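Local structure of putative flagellar protein FliS (Parabacteroides merdae ATCC 43184, 4YOK) at residues E9-G14 against K89-V94; D63-L68 against T85-G90; G75-N80 against L96-Y101. The protein is of unknown function, named only putatively as a flagellar protein, and joins an N-terminal prealbumin-like domain to a C-terminal domain probably related to the E-set clan. All blocks are in the same frame, centred on the assembly; numbering follows the deposited sequence. Where two conformers were deposited one is given.

Interactions 1 and 2 lie in the two facing sheets of the prealbumin-like sandwich, the first a parallel strand pair and the second an antiparallel one. They share Lys89 and Gly90, where the chain passes between sheets, and touch through Ser10 with Asp63 and Leu12 with Val86. Both are two-sided, with mostly apolar side chains (Leu12, Val86, Leu88, Tyr66) turned inward and mostly polar ones (Lys11, His91, Glu65, Asn87) outward. Interaction 3 lies nearest the chain centre and is more buried, through Pro76, Trp77, Val98 and Pro100. Just past the end of strand 92-97, regular pairing gives way to a tryptophan held between Val98 and its own loop, two backbone bonds and bridging waters.

Interaction 1 of 3, residues E9-G14 against K89-V94; sequences ESKLVG and KGHTEV
Leu12 lies beside Thr92 and Val13 beside Glu93 in a parallel pairing whose short strand axes come within 4.7 Å at an angle of 23°. The bonds alternate as parallel strands require: Thr92 receives Val13 N on its O and gives its own N to Lys11 O, while Val13 O takes Val94 N. The side chains then divide between two faces. On the outer one, Lys11 and His91 run side by side in the same direction, the lysine methylenes passing the CE1 corner of the imidazole, with CE 3.7 Å from His91 CE1. The ring is brought there by a His91 CG anti to the backbone N (chi1 -170°), which also leaves Lys11 O above one ring face, toward the rim. Val13 CG2 reaches the same corner obliquely, 4.0 Å from His91 CE1. On the inner face the contact is aliphatic, Leu12 CD1 meeting Val94 CG1 at 3.9 Å, and Leu12 continues onto Val86 and Leu88 of the facing sheet. At the start of the pair, Ser10 CB rests 3.3 Å from Gly90 O. Ser10 OG lies 3.1 Å from Gly90 N and is hydrogen-bonded to Asp63. Gly90 turns with a positive phi of 74°, and its carbonyl accepts Thr92 OG1 at 2.9 Å from above the carbonyl plane, a bond that ties the turn to the new strand. Pairing the first strand, 9-18, in parallel with strand 92-97, which has just crossed over from the other sheet, is consistent with the prealbumin-like sandwich.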
ATOM      1  N   GLU A   9     -27.784   0.885   9.747  1.00 29.81           N
ATOM      2  CA  GLU A   9     -26.455   1.126   9.200  1.00 28.02           C
ATOM      3  C   GLU A   9     -25.385   0.831  10.217  1.00 29.54           C
ATOM      4  O   GLU A   9     -25.604   1.028  11.419  1.00 29.85           O
ATOM      5  CB  GLU A   9     -26.299   2.573   8.725  1.00 29.74           C
ATOM      6  CG  GLU A   9     -26.775   2.781   7.309  1.00 42.75           C
ATOM      7  CD  GLU A   9     -26.494   4.171   6.784  1.00 64.65           C
ATOM      8  OE1 GLU A   9     -27.290   5.092   7.082  1.00 63.14           O
ATOM      9  OE2 GLU A   9     -25.480   4.339   6.070  1.00 52.73           O
ATOM     10  N   SER A  10     -24.227   0.360   9.736  1.00 23.69           N
ATOM     11  CA  SER A  10     -23.098   0.015  10.587  1.00 23.49           C
ATOM     12  C   SER A  10     -21.766   0.290   9.916  1.00 27.33           C
ATOM     13  O   SER A  10     -21.648   0.306   8.675  1.00 26.63           O
ATOM     14  CB  SER A  10     -23.164  -1.451  11.001  1.00 27.72           C
ATOM     15  OG  SER A  10     -24.274  -1.707  11.840  1.00 33.10           O
ATOM     16  N   LYS A  11     -20.744   0.454  10.762  1.00 24.42           N
ATOM     17  CA  LYS A  11     -19.376   0.694  10.338  1.00 23.11           C
ATOM     18  C   LYS A  11     -18.648  -0.629  10.050  1.00 26.34           C
ATOM     19  O   LYS A  11     -18.588  -1.525  10.902  1.00 25.82           O
ATOM     20  CB  LYS A  11     -18.632   1.500  11.417  1.00 25.95           C
ATOM     21  CG  LYS A  11     -17.257   2.022  10.998  1.00 36.89           C
ATOM     22  CD  LYS A  11     -16.809   3.118  11.959  1.00 55.77           C
ATOM     23  CE  LYS A  11     -15.346   3.042  12.319  1.00 70.37           C
ATOM     24  NZ  LYS A  11     -15.021   3.908  13.484  1.00 79.27           N
ATOM     25  N   LEU A  12     -18.157  -0.758   8.828  1.00 21.28           N
ATOM     26  CA  LEU A  12     -17.319  -1.884   8.411  1.00 20.93           C
ATOM     27  C   LEU A  12     -15.868  -1.395   8.354  1.00 22.78           C
ATOM     28  O   LEU A  12     -15.570  -0.407   7.665  1.00 21.68           O
ATOM     29  CB  LEU A  12     -17.752  -2.486   7.067  1.00 20.84           C
ATOM     30  CG  LEU A  12     -16.810  -3.580   6.484  1.00 25.11           C
ATOM     31  CD1 LEU A  12     -16.782  -4.877   7.356  1.00 26.41           C
ATOM     32  CD2 LEU A  12     -17.169  -3.892   5.060  1.00 26.24           C
ATOM     33  N   VAL A  13     -14.974  -2.074   9.089  1.00 19.71           N
ATOM     34  CA  VAL A  13     -13.552  -1.729   9.124  1.00 20.63           C
ATOM     35  C   VAL A  13     -12.798  -2.933   8.616  1.00 25.09           C
ATOM     36  O   VAL A  13     -13.146  -4.058   8.939  1.00 22.26           O
ATOM     37  CB  VAL A  13     -13.080  -1.290  10.549  1.00 26.88           C
ATOM     38  CG1 VAL A  13     -11.564  -1.085  10.598  1.00 27.78           C
ATOM     39  CG2 VAL A  13     -13.782  -0.010  10.992  1.00 27.76           C
ATOM     40  N   GLY A  14     -11.759  -2.703   7.846  1.00 22.98           N
ATOM     41  CA  GLY A  14     -10.996  -3.819   7.338  1.00 23.73           C
ATOM     42  C   GLY A  14      -9.559  -3.507   7.010  1.00 25.18           C
ATOM     43  O   GLY A  14      -9.118  -2.356   7.107  1.00 21.41           O
ATOM     44  N   LYS A  89     -23.492  -6.566  10.674  1.00 34.71           N
ATOM     45  CA  LYS A  89     -24.530  -6.391  11.695  1.00 35.59           C
ATOM     46  C   LYS A  89     -23.809  -5.782  12.888  1.00 39.07           C
ATOM     47  O   LYS A  89     -22.983  -6.455  13.519  1.00 38.61           O
ATOM     48  CB  LYS A  89     -25.238  -7.732  12.009  1.00 39.48           C
ATOM     49  CG  LYS A  89     -26.153  -7.728  13.250  1.00 56.40           C
ATOM     50  CD  LYS A  89     -27.384  -6.814  13.125  1.00 69.33           C
ATOM     51  CE  LYS A  89     -28.120  -6.655  14.439  1.00 85.60           C
ATOM     52  NZ  LYS A  89     -27.377  -5.801  15.409  1.00 94.69           N
ATOM     53  N   GLY A  90     -24.020  -4.481  13.102  1.00 33.90           N
ATOM     54  CA  GLY A  90     -23.301  -3.743  14.136  1.00 33.06           C
ATOM     55  C   GLY A  90     -21.878  -3.519  13.670  1.00 34.35           C
ATOM     56  O   GLY A  90     -21.533  -3.923  12.553  1.00 34.16           O
ATOM     57  N   HIS A  91     -21.041  -2.865  14.485  1.00 30.10           N
ATOM     58  CA  HIS A  91     -19.638  -2.624  14.128  1.00 30.22           C
ATOM     59  C   HIS A  91     -18.976  -3.973  13.780  1.00 31.33           C
ATOM     60  O   HIS A  91     -19.037  -4.902  14.591  1.00 30.71           O
ATOM     61  CB  HIS A  91     -18.920  -1.930  15.295  1.00 32.64           C
ATOM     62  CG  HIS A  91     -17.556  -1.429  14.951  1.00 37.02           C
ATOM     63  ND1 HIS A  91     -17.347  -0.121  14.563  1.00 40.04           N
ATOM     64  CD2 HIS A  91     -16.374  -2.083  14.934  1.00 39.23           C
ATOM     65  CE1 HIS A  91     -16.048  -0.017  14.337  1.00 38.87           C
ATOM     66  NE2 HIS A  91     -15.425  -1.176  14.539  1.00 38.72           N
ATOM     67  N   THR A  92     -18.406  -4.094  12.564  1.00 24.55           N
ATOM     68  CA  THR A  92     -17.809  -5.348  12.087  1.00 22.45           C
ATOM     69  C   THR A  92     -16.415  -5.113  11.517  1.00 24.67           C
ATOM     70  O   THR A  92     -16.156  -4.088  10.870  1.00 23.25           O
ATOM     71  CB  THR A  92     -18.745  -5.987  11.033  1.00 27.88           C
ATOM     72  OG1 THR A  92     -20.036  -6.184  11.615  1.00 29.02           O
ATOM     73  CG2 THR A  92     -18.257  -7.331  10.497  1.00 27.41           C
ATOM     74  N   GLU A  93     -15.505  -6.069  11.753  0.50 20.95           N
ATOM     75  CA  GLU A  93     -14.136  -5.980  11.239  0.50 19.50           C
ATOM     76  C   GLU A  93     -13.787  -7.241  10.464  0.50 21.64           C
ATOM     77  O   GLU A  93     -14.122  -8.345  10.892  0.50 20.81           O
ATOM     78  CB  GLU A  93     -13.118  -5.749  12.372  0.50 20.81           C
ATOM     79  CG  GLU A  93     -13.320  -4.454  13.142  0.50 26.38           C
ATOM     80  CD  GLU A  93     -12.532  -4.295  14.426  0.50 36.41           C
ATOM     81  OE1 GLU A  93     -11.653  -5.142  14.707  0.50 37.87           O
ATOM     82  OE2 GLU A  93     -12.800  -3.318  15.162  0.50 23.56           O
ATOM     83  N   VAL A  94     -13.107  -7.074   9.329  1.00 18.18           N
ATOM     84  CA  VAL A  94     -12.724  -8.181   8.468  1.00 18.79           C
ATOM     85  C   VAL A  94     -11.301  -7.951   7.910  1.00 22.12           C
ATOM     86  O   VAL A  94     -10.769  -6.844   7.984  1.00 21.32           O
ATOM     87  CB  VAL A  94     -13.794  -8.308   7.328  1.00 23.62           C
ATOM     88  CG1 VAL A  94     -13.758  -7.111   6.355  1.00 22.51           C
ATOM     89  CG2 VAL A  94     -13.657  -9.622   6.576  1.00 24.76           C
TER

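Interaction 2 of 3, residues D63-L68 against T85-G90; sequences DGEYRL and TVNLKG
Tyr66 and Val86 form a hydrogen-bonded pair in an antiparallel two-strand unit, a hairpin with a long connection, at the edge of one sheet of the prealbumin-like sandwich. On the inner face bumps and dips alternate. Val86 fits between two neighbours: its CB faces Tyr66 CB at 4.1 Å and its CG2 meets Leu68 CB at 4.0 Å. The next bump, Leu88, stands opposite Gly64, where the strand carries no side chain; Leu88 CB settles 3.4 Å from Gly64 O. From there its CD2 slants to Tyr66 CE2, 4.1 Å away, while the phenol OH goes to Phe62 O. Leu12 and Leu61 of the facing sheet continue this inner surface. At the end of the pair Asp63 crosses Lys89, its OD2 3.7 Å from CD of the lysine, and its OD1 holds Ser10. The outer face is polar. Glu65, extended with CG anti to the backbone N (chi1 -167°), lies alongside Asn87, carboxylate and amide planes 61° apart. Asn87 ND2 gives Glu65 OE2 a 2.8 Å bond on its anti side, tilted 28° out of the carboxylate plane.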
ATOM      1  N   ASP A  63     -26.736  -2.453   6.934  1.00 28.89           N
ATOM      2  CA  ASP A  63     -26.540  -3.805   7.447  1.00 29.00           C
ATOM      3  C   ASP A  63     -26.985  -4.822   6.401  1.00 34.21           C
ATOM      4  O   ASP A  63     -27.956  -4.587   5.674  1.00 34.51           O
ATOM      5  CB  ASP A  63     -27.323  -4.011   8.772  1.00 31.14           C
ATOM      6  CG  ASP A  63     -26.738  -3.307  10.000  1.00 37.21           C
ATOM      7  OD1 ASP A  63     -25.905  -2.375   9.822  1.00 31.89           O
ATOM      8  OD2 ASP A  63     -27.152  -3.653  11.143  1.00 39.02           O
ATOM      9  N   GLY A  64     -26.230  -5.900   6.292  1.00 31.21           N
ATOM     10  CA  GLY A  64     -26.512  -6.966   5.344  1.00 31.14           C
ATOM     11  C   GLY A  64     -25.284  -7.789   5.031  1.00 32.83           C
ATOM     12  O   GLY A  64     -24.225  -7.602   5.640  1.00 29.41           O
ATOM     13  N   GLU A  65     -25.435  -8.708   4.069  1.00 31.66           N
ATOM     14  CA  GLU A  65     -24.380  -9.614   3.632  1.00 30.81           C
ATOM     15  C   GLU A  65     -23.684  -9.041   2.408  1.00 31.76           C
ATOM     16  O   GLU A  65     -24.341  -8.609   1.461  1.00 30.71           O
ATOM     17  CB  GLU A  65     -24.963 -11.005   3.338  1.00 33.08           C
ATOM     18  CG  GLU A  65     -23.897 -12.074   3.175  1.00 49.86           C
ATOM     19  CD  GLU A  65     -24.403 -13.487   3.372  1.00 77.18           C
ATOM     20  OE1 GLU A  65     -24.992 -14.046   2.419  1.00 82.19           O
ATOM     21  OE2 GLU A  65     -24.206 -14.037   4.479  1.00 72.39           O
ATOM     22  N   TYR A  66     -22.351  -9.019   2.450  1.00 29.04           N
ATOM     23  CA  TYR A  66     -21.519  -8.474   1.377  1.00 28.41           C
ATOM     24  C   TYR A  66     -20.397  -9.396   0.998  1.00 32.86           C
ATOM     25  O   TYR A  66     -19.950 -10.214   1.815  1.00 33.50           O
ATOM     26  CB  TYR A  66     -20.873  -7.146   1.818  1.00 28.62           C
ATOM     27  CG  TYR A  66     -21.837  -6.009   2.034  1.00 30.10           C
ATOM     28  CD1 TYR A  66     -22.190  -5.161   0.988  1.00 31.60           C
ATOM     29  CD2 TYR A  66     -22.366  -5.748   3.297  1.00 30.36           C
ATOM     30  CE1 TYR A  66     -23.066  -4.095   1.187  1.00 31.01           C
ATOM     31  CE2 TYR A  66     -23.256  -4.695   3.504  1.00 30.65           C
ATOM     32  CZ  TYR A  66     -23.608  -3.875   2.445  1.00 34.64           C
ATOM     33  OH  TYR A  66     -24.477  -2.829   2.646  1.00 31.16           O
ATOM     34  N   ARG A  67     -19.909  -9.215  -0.234  1.00 27.24           N
ATOM     35  CA  ARG A  67     -18.743  -9.936  -0.736  0.50 25.92           C
ATOM     36  C   ARG A  67     -17.664  -8.902  -1.044  1.00 28.33           C
ATOM     37  O   ARG A  67     -17.818  -8.072  -1.946  1.00 28.34           O
ATOM     38  CB  ARG A  67     -19.062 -10.829  -1.952  0.50 26.64           C
ATOM     39  CG  ARG A  67     -17.888 -11.740  -2.338  0.50 32.57           C
ATOM     40  CD  ARG A  67     -18.254 -12.749  -3.415  0.50 44.91           C
ATOM     41  NE  ARG A  67     -18.098 -12.189  -4.760  0.50 55.51           N
ATOM     42  CZ  ARG A  67     -19.092 -11.709  -5.502  0.50 67.97           C
ATOM     43  NH1 ARG A  67     -20.340 -11.721  -5.043  0.50 56.62           N
ATOM     44  NH2 ARG A  67     -18.848 -11.221  -6.711  0.50 52.05           N
ATOM     45  N   LEU A  68     -16.589  -8.910  -0.222  1.00 24.90           N
ATOM     46  CA  LEU A  68     -15.472  -7.978  -0.346  1.00 22.63           C
ATOM     47  C   LEU A  68     -14.399  -8.578  -1.258  1.00 24.79           C
ATOM     48  O   LEU A  68     -13.896  -9.677  -0.970  1.00 23.23           O
ATOM     49  CB  LEU A  68     -14.914  -7.667   1.042  1.00 21.96           C
ATOM     50  CG  LEU A  68     -13.696  -6.741   1.093  1.00 24.23           C
ATOM     51  CD1 LEU A  68     -14.045  -5.313   0.621  1.00 23.55           C
ATOM     52  CD2 LEU A  68     -13.146  -6.721   2.499  1.00 25.76           C
ATOM     53  N   THR A  85     -16.425 -13.136   2.457  1.00 25.80           N
ATOM     54  CA  THR A  85     -17.825 -12.853   2.775  1.00 27.64           C
ATOM     55  C   THR A  85     -17.888 -12.114   4.112  1.00 34.87           C
ATOM     56  O   THR A  85     -17.255 -12.516   5.090  1.00 35.21           O
ATOM     57  CB  THR A  85     -18.677 -14.127   2.740  1.00 39.28           C
ATOM     58  OG1 THR A  85     -18.594 -14.651   1.417  1.00 41.29           O
ATOM     59  CG2 THR A  85     -20.150 -13.855   3.063  1.00 37.79           C
ATOM     60  N   VAL A  86     -18.620 -11.004   4.109  1.00 32.88           N
ATOM     61  CA  VAL A  86     -18.831 -10.079   5.222  1.00 33.70           C
ATOM     62  C   VAL A  86     -20.305 -10.124   5.647  1.00 36.98           C
ATOM     63  O   VAL A  86     -21.181  -9.852   4.826  1.00 36.50           O
ATOM     64  CB  VAL A  86     -18.431  -8.614   4.796  1.00 37.81           C
ATOM     65  CG1 VAL A  86     -18.759  -7.600   5.891  1.00 37.95           C
ATOM     66  CG2 VAL A  86     -16.966  -8.506   4.400  1.00 37.12           C
ATOM     67  N   ASN A  87     -20.574 -10.407   6.923  1.00 33.45           N
ATOM     68  CA  ASN A  87     -21.935 -10.335   7.449  1.00 33.76           C
ATOM     69  C   ASN A  87     -21.964  -9.116   8.355  1.00 35.57           C
ATOM     70  O   ASN A  87     -21.460  -9.172   9.476  1.00 34.23           O
ATOM     71  CB  ASN A  87     -22.358 -11.636   8.146  1.00 38.23           C
ATOM     72  CG  ASN A  87     -22.984 -12.624   7.187  1.00 75.06           C
ATOM     73  OD1 ASN A  87     -22.412 -13.678   6.879  1.00 75.52           O
ATOM     74  ND2 ASN A  87     -24.164 -12.295   6.670  1.00 67.58           N
ATOM     75  N   LEU A  88     -22.415  -7.966   7.800  1.00 29.74           N
ATOM     76  CA  LEU A  88     -22.419  -6.699   8.511  1.00 28.65           C
ATOM     77  C   LEU A  88     -23.677  -6.548   9.352  1.00 36.07           C
ATOM     78  O   LEU A  88     -24.771  -6.398   8.816  1.00 36.19           O
ATOM     79  CB  LEU A  88     -22.276  -5.507   7.544  1.00 27.58           C
ATOM     80  CG  LEU A  88     -22.197  -4.107   8.165  1.00 30.49           C
ATOM     81  CD1 LEU A  88     -20.924  -3.920   8.990  1.00 28.97           C
ATOM     82  CD2 LEU A  88     -22.247  -3.042   7.081  1.00 31.81           C
ATOM     83  N   LYS A  89     -23.492  -6.566  10.674  1.00 34.71           N
ATOM     84  CA  LYS A  89     -24.530  -6.391  11.695  1.00 35.59           C
ATOM     85  C   LYS A  89     -23.809  -5.782  12.888  1.00 39.07           C
ATOM     86  O   LYS A  89     -22.983  -6.455  13.519  1.00 38.61           O
ATOM     87  CB  LYS A  89     -25.238  -7.732  12.009  1.00 39.48           C
ATOM     88  CG  LYS A  89     -26.153  -7.728  13.250  1.00 56.40           C
ATOM     89  CD  LYS A  89     -27.384  -6.814  13.125  1.00 69.33           C
ATOM     90  CE  LYS A  89     -28.120  -6.655  14.439  1.00 85.60           C
ATOM     91  NZ  LYS A  89     -27.377  -5.801  15.409  1.00 94.69           N
ATOM     92  N   GLY A  90     -24.020  -4.481  13.102  1.00 33.90           N
ATOM     93  CA  GLY A  90     -23.301  -3.743  14.136  1.00 33.06           C
ATOM     94  C   GLY A  90     -21.878  -3.519  13.670  1.00 34.35           C
ATOM     95  O   GLY A  90     -21.533  -3.923  12.553  1.00 34.16           O
TER

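Interaction 3 of 3, residues G75-N80 against L96-Y101; sequences GPWVNN and LEVTPY
Val98 packs over one face of the Trp77 indole, its CB 4.2 Å from the centroid of the five-membered ring and 24° off the ring normal, a CH-pi contact. Val98 CG2 reaches farther across the same face, toward the benzene half, and comes within 3.7 Å of Trp77 CE3. The opposite face is covered by the tryptophan's own segment: Gly75 CA lies over its centre and Pro76 CD nearer the rim. A chi1 of 50° sets CG between the backbone N and the carbonyl carbon and folds the indole back over these two residues. Pro76 is the centre of an inverse gamma turn, and this loop between strands 64-70 and 83-88 meets the chain as it leaves strand 92-97 of the prealbumin-like sandwich on its way to strand 102-111. A single backbone bridge at Trp77 and Pro100 joins them: Val78 N bonds to Thr99 O at 2.9 Å, and Tyr101 N reaches Pro76 O from above the carbonyl plane at 3.2 Å. Beyond the bridge the phenol ring of Tyr101 lies against the loop backbone, with CE2 3.3 Å from Trp77 O and Val78 N over one face. Val78 runs side by side with Thr99, CG2 of the valine 4.0 Å from CB of the threonine. Three waters bridge the segments: one links Val78 O with Thr99 N, and another Asn80 ND2 with Thr99 OG1. The third, in the plane of the tyrosine ring at its edge, joins Asn79 N to Tyr101 OH, which it meets at 2.7 Å.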
ATOM      1  N   GLY A  75      -3.430  -3.317  -7.737  1.00 16.88           N
ATOM      2  CA  GLY A  75      -2.698  -3.606  -6.510  1.00 15.50           C
ATOM      3  C   GLY A  75      -1.407  -4.374  -6.730  1.00 18.49           C
ATOM      4  O   GLY A  75      -1.267  -5.084  -7.730  1.00 18.07           O
ATOM      5  N   PRO A  76      -0.463  -4.296  -5.766  1.00 15.34           N
ATOM      6  CA  PRO A  76       0.831  -5.008  -5.925  1.00 14.74           C
ATOM      7  C   PRO A  76       0.716  -6.506  -5.561  1.00 18.92           C
ATOM      8  O   PRO A  76       1.495  -7.039  -4.746  1.00 18.64           O
ATOM      9  CB  PRO A  76       1.735  -4.260  -4.944  1.00 15.07           C
ATOM     10  CG  PRO A  76       0.801  -3.871  -3.820  1.00 18.41           C
ATOM     11  CD  PRO A  76      -0.482  -3.479  -4.532  1.00 16.63           C
ATOM     12  N   TRP A  77      -0.291  -7.180  -6.136  1.00 17.90           N
ATOM     13  CA  TRP A  77      -0.563  -8.581  -5.846  1.00 17.85           C
ATOM     14  C   TRP A  77      -1.117  -9.297  -7.068  1.00 23.27           C
ATOM     15  O   TRP A  77      -1.563  -8.635  -8.017  1.00 22.95           O
ATOM     16  CB  TRP A  77      -1.525  -8.717  -4.641  1.00 16.58           C
ATOM     17  CG  TRP A  77      -2.779  -7.872  -4.722  1.00 17.55           C
ATOM     18  CD1 TRP A  77      -3.831  -8.016  -5.588  1.00 20.32           C
ATOM     19  CD2 TRP A  77      -3.074  -6.721  -3.916  1.00 16.68           C
ATOM     20  NE1 TRP A  77      -4.761  -7.011  -5.368  1.00 18.93           N
ATOM     21  CE2 TRP A  77      -4.354  -6.255  -4.298  1.00 20.35           C
ATOM     22  CE3 TRP A  77      -2.411  -6.087  -2.850  1.00 17.21           C
ATOM     23  CZ2 TRP A  77      -4.969  -5.162  -3.671  1.00 18.89           C
ATOM     24  CZ3 TRP A  77      -3.018  -5.010  -2.231  1.00 18.32           C
ATOM     25  CH2 TRP A  77      -4.286  -4.562  -2.632  1.00 18.82           C
ATOM     26  N   VAL A  78      -1.065 -10.651  -7.051  1.00 20.78           N
ATOM     27  CA  VAL A  78      -1.566 -11.502  -8.140  1.00 21.03           C
ATOM     28  C   VAL A  78      -3.019 -11.126  -8.421  1.00 24.05           C
ATOM     29  O   VAL A  78      -3.799 -10.936  -7.492  1.00 24.32           O
ATOM     30  CB  VAL A  78      -1.441 -13.032  -7.825  1.00 25.68           C
ATOM     31  CG1 VAL A  78      -1.850 -13.890  -9.023  1.00 25.37           C
ATOM     32  CG2 VAL A  78      -0.044 -13.413  -7.363  1.00 25.47           C
ATOM     33  N   ASN A  79      -3.383 -11.056  -9.692  1.00 21.55           N
ATOM     34  CA  ASN A  79      -4.745 -10.755 -10.127  1.00 22.52           C
ATOM     35  C   ASN A  79      -5.601 -12.032 -10.040  1.00 28.27           C
ATOM     36  O   ASN A  79      -6.048 -12.570 -11.057  1.00 29.34           O
ATOM     37  CB  ASN A  79      -4.727 -10.168 -11.552  1.00 22.67           C
ATOM     38  CG  ASN A  79      -6.025  -9.534 -11.940  1.00 38.79           C
ATOM     39  OD1 ASN A  79      -6.780  -9.050 -11.089  1.00 30.01           O
ATOM     40  ND2 ASN A  79      -6.309  -9.511 -13.235  1.00 33.16           N
ATOM     41  N   ASN A  80      -5.839 -12.500  -8.806  1.00 25.93           N
ATOM     42  CA  ASN A  80      -6.578 -13.735  -8.510  1.00 27.00           C
ATOM     43  C   ASN A  80      -8.016 -13.521  -8.082  1.00 29.99           C
ATOM     44  O   ASN A  80      -8.669 -14.505  -7.737  1.00 30.40           O
ATOM     45  CB  ASN A  80      -5.859 -14.502  -7.393  1.00 29.33           C
ATOM     46  CG  ASN A  80      -4.825 -15.488  -7.857  1.00 60.38           C
ATOM     47  OD1 ASN A  80      -4.922 -16.081  -8.938  1.00 60.09           O
ATOM     48  ND2 ASN A  80      -3.834 -15.733  -7.008  1.00 51.20           N
ATOM     49  N   LEU A  96      -8.801  -9.126   4.351  1.00 17.24           N
ATOM     50  CA  LEU A  96      -8.828  -9.744   3.033  1.00 17.18           C
ATOM     51  C   LEU A  96      -7.416 -10.174   2.676  1.00 19.89           C
ATOM     52  O   LEU A  96      -6.538  -9.329   2.605  1.00 18.00           O
ATOM     53  CB  LEU A  96      -9.422  -8.776   1.981  1.00 17.46           C
ATOM     54  CG  LEU A  96      -9.380  -9.259   0.524  1.00 21.33           C
ATOM     55  CD1 LEU A  96     -10.325 -10.454   0.309  1.00 21.52           C
ATOM     56  CD2 LEU A  96      -9.672  -8.106  -0.447  1.00 20.22           C
ATOM     57  N   GLU A  97      -7.198 -11.497   2.515  1.00 19.03           N
ATOM     58  CA  GLU A  97      -5.891 -12.089   2.175  1.00 19.07           C
ATOM     59  C   GLU A  97      -5.636 -12.021   0.687  1.00 20.44           C
ATOM     60  O   GLU A  97      -6.492 -12.401  -0.126  1.00 20.81           O
ATOM     61  CB  GLU A  97      -5.803 -13.573   2.614  1.00 21.81           C
ATOM     62  CG  GLU A  97      -5.392 -13.787   4.054  1.00 32.89           C
ATOM     63  CD  GLU A  97      -3.934 -13.506   4.383  1.00 37.48           C
ATOM     64  OE1 GLU A  97      -3.026 -14.101   3.755  1.00 26.08           O
ATOM     65  OE2 GLU A  97      -3.708 -12.720   5.325  1.00 27.47           O
ATOM     66  N   VAL A  98      -4.460 -11.502   0.324  1.00 16.07           N
ATOM     67  CA  VAL A  98      -4.015 -11.409  -1.075  1.00 14.62           C
ATOM     68  C   VAL A  98      -2.616 -12.042  -1.205  1.00 20.67           C
ATOM     69  O   VAL A  98      -2.009 -12.413  -0.188  1.00 19.41           O
ATOM     70  CB  VAL A  98      -4.036  -9.947  -1.577  1.00 18.35           C
ATOM     71  CG1 VAL A  98      -5.459  -9.362  -1.505  1.00 18.14           C
ATOM     72  CG2 VAL A  98      -3.009  -9.074  -0.814  1.00 16.73           C
ATOM     73  N   THR A  99      -2.110 -12.170  -2.449  1.00 17.89           N
ATOM     74  CA  THR A  99      -0.768 -12.725  -2.666  1.00 19.27           C
ATOM     75  C   THR A  99       0.109 -11.652  -3.301  1.00 20.99           C
ATOM     76  O   THR A  99       0.071 -11.497  -4.527  1.00 20.34           O
ATOM     77  CB  THR A  99      -0.779 -14.006  -3.508  1.00 26.23           C
ATOM     78  OG1 THR A  99      -1.756 -14.899  -2.964  1.00 25.56           O
ATOM     79  CG2 THR A  99       0.612 -14.677  -3.539  1.00 24.71           C
ATOM     80  N   PRO A 100       0.868 -10.893  -2.484  1.00 18.96           N
ATOM     81  CA  PRO A 100       1.744  -9.848  -3.055  1.00 18.02           C
ATOM     82  C   PRO A 100       2.837 -10.449  -3.927  1.00 20.27           C
ATOM     83  O   PRO A 100       3.238 -11.586  -3.686  1.00 19.83           O
ATOM     84  CB  PRO A 100       2.357  -9.162  -1.822  1.00 20.47           C
ATOM     85  CG  PRO A 100       1.538  -9.630  -0.634  1.00 25.13           C
ATOM     86  CD  PRO A 100       0.990 -10.970  -1.014  1.00 20.74           C
ATOM     87  N   TYR A 101       3.345  -9.687  -4.918  1.00 17.67           N
ATOM     88  CA  TYR A 101       4.468 -10.156  -5.757  1.00 17.74           C
ATOM     89  C   TYR A 101       5.740 -10.189  -4.908  1.00 21.54           C
ATOM     90  O   TYR A 101       6.498 -11.150  -4.954  1.00 22.47           O
ATOM     91  CB  TYR A 101       4.659  -9.201  -6.951  1.00 17.90           C
ATOM     92  CG  TYR A 101       3.509  -9.242  -7.921  1.00 19.47           C
ATOM     93  CD1 TYR A 101       3.225 -10.403  -8.645  1.00 22.08           C
ATOM     94  CD2 TYR A 101       2.656  -8.151  -8.067  1.00 19.70           C
ATOM     95  CE1 TYR A 101       2.126 -10.469  -9.499  1.00 24.65           C
ATOM     96  CE2 TYR A 101       1.588  -8.187  -8.972  1.00 20.68           C
ATOM     97  CZ  TYR A 101       1.333  -9.347  -9.685  1.00 25.30           C
ATOM     98  OH  TYR A 101       0.276  -9.422 -10.554  1.00 27.28           O
TER
HETATM   99  O   HOH W   1      -3.835 -11.741  -4.779  1.00 20.49           O
HETATM  100  O   HOH W   2      -1.158 -11.406 -11.745  1.00 34.85           O
HETATM  101  O   HOH W   3      -3.926 -14.495  -4.521  1.00 37.55           O